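Long-range contact in endonuclease NucS (Thermococcus kodakarensis KOD1, PDB 5GKF), which binds DNA and acts as an endonuclease, probably cutting mismatched duplexes and the single-stranded ends of branched DNA: residues V39-R44 and N76-G81. The protein carries 1 engineered substitution. Numbering follows the deposited sequence.
Sequences VHYDGR and NWQPPG. With nucleotides of chain C.
Tyr41 and Trp77 hold the thymine of DT8 of chain C between their rings, while Tyr41 also touches the side-chain amides of Asn76 and Gln78 obliquely. C4 of DT8 sits 3.7 Å above the Tyr41 ring plane, over its centre, and N3 of DT8 lies 3.5 Å from the Trp77 plane, again centrally. The other face of Tyr41 meets the backbone N of Gly43 toward its rim. With CG anti to the backbone N (chi1 159°), Tyr41 lays its ring along the base, and its hydroxyl is bonded to Glu103 and the N of Ala45. The indole edge points Trp77 NE1 at OP1 of DT10 of chain C, 2.9 Å away. The same oxygen accepts Arg44 NH2 at 2.9 Å in a nearly straight bond (171°); NH1 donates to OP2 of the same phosphate, whose phosphorus lies in the guanidinium plane, at its edge. One guanidinium face covers C1' of DT8, offset toward the rim, and Glu103 pairs with Arg44 NE. This base pocket is built within the N-terminal PH-like domain, between the end of strand 30-42 and the short strand 76-78, whose axes approach to 8.6 Å at 52° with no direct hydrogen bond between the segments. Strand 76-78 reads the base edge: O4 of DT8 takes Asn76 ND2 at 2.7 Å and also Trp77 N, and N3 of DT8 donates to Trp77 O at 3.0 Å. Sandwiching plus these bonds is consistent with a base flipped out of the duplex. Guanine offers a similar acceptor and donor in O6 and N1, consistent with a site able to take either base of a G-T mismatch. Behind it, Asn76 OD1 meets Val39 CG1 at 3.3 Å, and one water donates to both Asn76 OD1 and Val39 O. Ser47, bonded to Asn76 ND2, helps fix the amide's rotation.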
loop_
_atom_site.group_PDB
_atom_site.type_symbol
_atom_site.label_atom_id
_atom_site.label_comp_id
_atom_site.label_asym_id
_atom_site.label_seq_id
_atom_site.Cartn_x
_atom_site.Cartn_y
_atom_site.Cartn_z
ATOM N N VAL A 39 -6.753 12.588 -16.500
ATOM C CA VAL A 39 -6.302 12.905 -15.131
ATOM C C VAL A 39 -4.902 13.532 -15.122
ATOM O O VAL A 39 -3.980 13.012 -15.743
ATOM C CB VAL A 39 -6.280 11.648 -14.207
ATOM C CG1 VAL A 39 -5.865 12.026 -12.785
ATOM C CG2 VAL A 39 -7.604 10.941 -14.207
ATOM N N HIS A 40 -4.748 14.641 -14.405
ATOM C CA HIS A 40 -3.474 15.352 -14.350
ATOM C C HIS A 40 -3.051 15.421 -12.882
ATOM O O HIS A 40 -3.825 15.855 -12.026
ATOM C CB HIS A 40 -3.589 16.754 -14.998
ATOM C CG HIS A 40 -4.437 16.778 -16.245
ATOM N ND1 HIS A 40 -3.999 16.290 -17.462
ATOM C CD2 HIS A 40 -5.710 17.208 -16.454
ATOM C CE1 HIS A 40 -4.965 16.403 -18.356
ATOM N NE2 HIS A 40 -6.011 16.963 -17.775
ATOM N N TYR A 41 -1.850 14.933 -12.572
ATOM C CA TYR A 41 -1.401 14.919 -11.180
ATOM C C TYR A 41 -0.011 15.543 -11.052
ATOM O O TYR A 41 0.910 15.247 -11.811
ATOM C CB TYR A 41 -1.427 13.477 -10.607
ATOM C CG TYR A 41 -0.542 13.285 -9.412
ATOM C CD1 TYR A 41 -0.868 13.837 -8.177
ATOM C CD2 TYR A 41 0.643 12.567 -9.520
ATOM C CE1 TYR A 41 -0.046 13.680 -7.085
ATOM C CE2 TYR A 41 1.468 12.397 -8.439
ATOM C CZ TYR A 41 1.134 12.964 -7.225
ATOM O OH TYR A 41 1.999 12.794 -6.157
ATOM N N ASP A 42 0.121 16.437 -10.088
ATOM C CA ASP A 42 1.387 17.083 -9.804
ATOM C C ASP A 42 1.513 17.289 -8.289
ATOM O O ASP A 42 0.594 17.764 -7.637
ATOM C CB ASP A 42 1.475 18.397 -10.555
ATOM C CG ASP A 42 2.880 18.863 -10.742
ATOM O OD1 ASP A 42 3.811 18.221 -10.194
ATOM O OD2 ASP A 42 3.043 19.884 -11.434
ATOM N N GLY A 43 2.659 16.959 -7.728
ATOM C CA GLY A 43 2.704 16.687 -6.308
ATOM C C GLY A 43 4.041 16.082 -5.969
ATOM O O GLY A 43 5.072 16.485 -6.484
ATOM N N ARG A 44 4.024 15.151 -5.034
ATOM C CA ARG A 44 5.174 14.305 -4.766
ATOM C C ARG A 44 5.811 13.740 -6.041
ATOM O O ARG A 44 7.034 13.644 -6.138
ATOM C CB ARG A 44 4.739 13.193 -3.818
ATOM C CG ARG A 44 4.213 13.774 -2.505
ATOM C CD ARG A 44 3.805 12.689 -1.568
ATOM N NE ARG A 44 2.426 12.336 -1.829
ATOM C CZ ARG A 44 1.834 11.254 -1.354
ATOM N NH1 ARG A 44 2.532 10.421 -0.584
ATOM N NH2 ARG A 44 0.553 11.017 -1.652
ATOM N N ASN A 76 -4.945 6.853 -10.099
ATOM C CA ASN A 76 -4.613 8.100 -9.428
ATOM C C ASN A 76 -5.448 8.227 -8.168
ATOM O O ASN A 76 -6.506 7.583 -8.042
ATOM C CB ASN A 76 -4.860 9.290 -10.343
ATOM C CG ASN A 76 -3.776 9.465 -11.357
ATOM O OD1 ASN A 76 -3.989 9.286 -12.553
ATOM N ND2 ASN A 76 -2.595 9.827 -10.887
ATOM N N TRP A 77 -5.009 9.092 -7.259
ATOM C CA TRP A 77 -5.660 9.206 -5.962
ATOM C C TRP A 77 -5.073 10.334 -5.186
ATOM O O TRP A 77 -4.004 10.801 -5.485
ATOM C CB TRP A 77 -5.512 7.926 -5.112
ATOM C CG TRP A 77 -4.113 7.787 -4.541
ATOM C CD1 TRP A 77 -3.682 8.154 -3.291
ATOM C CD2 TRP A 77 -2.962 7.284 -5.230
ATOM N NE1 TRP A 77 -2.338 7.904 -3.162
ATOM C CE2 TRP A 77 -1.873 7.368 -4.327
ATOM C CE3 TRP A 77 -2.748 6.767 -6.510
ATOM C CZ2 TRP A 77 -0.589 6.950 -4.676
ATOM C CZ3 TRP A 77 -1.480 6.354 -6.848
ATOM C CH2 TRP A 77 -0.410 6.443 -5.933
ATOM N N GLN A 78 -5.794 10.735 -4.157
ATOM C CA GLN A 78 -5.295 11.641 -3.150
ATOM C C GLN A 78 -5.763 11.070 -1.819
ATOM O O GLN A 78 -6.886 10.581 -1.727
ATOM C CB GLN A 78 -5.832 13.046 -3.404
ATOM C CG GLN A 78 -4.994 14.173 -2.846
ATOM C CD GLN A 78 -3.635 14.251 -3.482
ATOM O OE1 GLN A 78 -2.701 14.754 -2.888
ATOM N NE2 GLN A 78 -3.517 13.741 -4.686
ATOM N N PRO A 79 -4.896 11.085 -0.795
ATOM C CA PRO A 79 -5.173 10.577 0.560
ATOM C C PRO A 79 -6.075 11.536 1.320
ATOM O O PRO A 79 -6.264 12.644 0.839
ATOM C CB PRO A 79 -3.781 10.501 1.195
ATOM C CG PRO A 79 -3.000 11.524 0.522
ATOM C CD PRO A 79 -3.522 11.604 -0.907
ATOM N N PRO A 80 -6.631 11.133 2.475
ATOM C CA PRO A 80 -7.476 12.036 3.276
ATOM C C PRO A 80 -6.884 13.423 3.529
ATOM O O PRO A 80 -5.687 13.605 3.564
ATOM C CB PRO A 80 -7.603 11.305 4.602
ATOM C CG PRO A 80 -7.471 9.880 4.253
ATOM C CD PRO A 80 -6.578 9.780 3.054
ATOM N N GLY A 81 -7.742 14.416 3.650
ATOM C CA GLY A 81 -7.272 15.741 3.955
ATOM C C GLY A 81 -7.232 16.633 2.746
ATOM O O GLY A 81 -7.045 17.829 2.869
ATOM P P DT C 8 4.043 5.852 -7.130
ATOM O OP1 DT C 8 2.734 5.215 -7.428
ATOM O OP2 DT C 8 5.169 5.687 -8.076
ATOM O "O5'" DT C 8 3.779 7.423 -6.966
ATOM C "C5'" DT C 8 4.841 8.296 -6.619
ATOM C "C4'" DT C 8 4.458 9.162 -5.439
ATOM O "O4'" DT C 8 3.369 10.038 -5.821
ATOM C "C3'" DT C 8 3.966 8.395 -4.213
ATOM O "O3'" DT C 8 4.365 9.057 -3.032
ATOM C "C2'" DT C 8 2.459 8.435 -4.363
ATOM C "C1'" DT C 8 2.242 9.799 -4.996
ATOM N N1 DT C 8 1.042 9.831 -5.837
ATOM C C2 DT C 8 -0.106 10.409 -5.357
ATOM O O2 DT C 8 -0.183 10.947 -4.257
ATOM N N3 DT C 8 -1.168 10.360 -6.223
ATOM C C4 DT C 8 -1.191 9.790 -7.485
ATOM O O4 DT C 8 -2.199 9.794 -8.187
ATOM C C5 DT C 8 0.056 9.192 -7.913
ATOM C C7 DT C 8 0.170 8.542 -9.252
ATOM C C6 DT C 8 1.088 9.242 -7.079
ATOM P P DT C 10 -0.114 7.947 0.104
ATOM O OP1 DT C 10 -0.990 8.766 -0.766
ATOM O OP2 DT C 10 0.830 8.607 1.033
ATOM O "O5'" DT C 10 -0.943 6.922 1.006
ATOM C "C5'" DT C 10 -1.960 6.097 0.443
ATOM C "C4'" DT C 10 -2.603 5.250 1.529
ATOM O "O4'" DT C 10 -1.642 4.281 2.021
ATOM C "C3'" DT C 10 -3.076 6.026 2.755
ATOM O "O3'" DT C 10 -4.232 5.433 3.265
ATOM C "C2'" DT C 10 -1.917 5.872 3.727
ATOM C "C1'" DT C 10 -1.426 4.476 3.404
ATOM N N1 DT C 10 0.017 4.289 3.690
ATOM C C2 DT C 10 0.402 3.220 4.450
ATOM O O2 DT C 10 -0.389 2.403 4.897
ATOM N N3 DT C 10 1.752 3.137 4.676
ATOM C C4 DT C 10 2.735 3.998 4.222
ATOM O O4 DT C 10 3.921 3.824 4.471
ATOM C C5 DT C 10 2.273 5.111 3.431
ATOM C C7 DT C 10 3.265 6.115 2.885
ATOM C C6 DT C 10 0.944 5.207 3.208
ATOM P P DG C 9 5.559 8.451 -2.161
ATOM O OP1 DG C 9 5.654 9.239 -0.916
ATOM O OP2 DG C 9 6.701 8.321 -3.094
ATOM O "O5'" DG C 9 5.077 6.970 -1.834
ATOM C "C5'" DG C 9 4.159 6.735 -0.789
ATOM C "C4'" DG C 9 2.865 6.166 -1.334
ATOM O "O4'" DG C 9 3.052 4.801 -1.750
ATOM C "C3'" DG C 9 1.715 6.180 -0.353
ATOM O "O3'" DG C 9 0.719 6.998 -0.872
ATOM C "C2'" DG C 9 1.239 4.726 -0.244
ATOM C "C1'" DG C 9 2.322 3.923 -0.929
ATOM N N9 DG C 9 3.243 3.269 -0.012
ATOM C C8 DG C 9 4.586 3.524 0.126
ATOM N N7 DG C 9 5.164 2.780 1.021
ATOM C C5 DG C 9 4.143 1.977 1.512
ATOM C C6 DG C 9 4.172 0.967 2.506
ATOM O O6 DG C 9 5.138 0.564 3.168
ATOM N N1 DG C 9 2.913 0.402 2.702
ATOM C C2 DG C 9 1.774 0.761 2.022
ATOM N N2 DG C 9 0.655 0.095 2.347
ATOM N N3 DG C 9 1.734 1.706 1.090
ATOM C C4 DG C 9 2.952 2.266 0.884
HETATM O O HOH W 1 -2.466 10.835 -13.895
#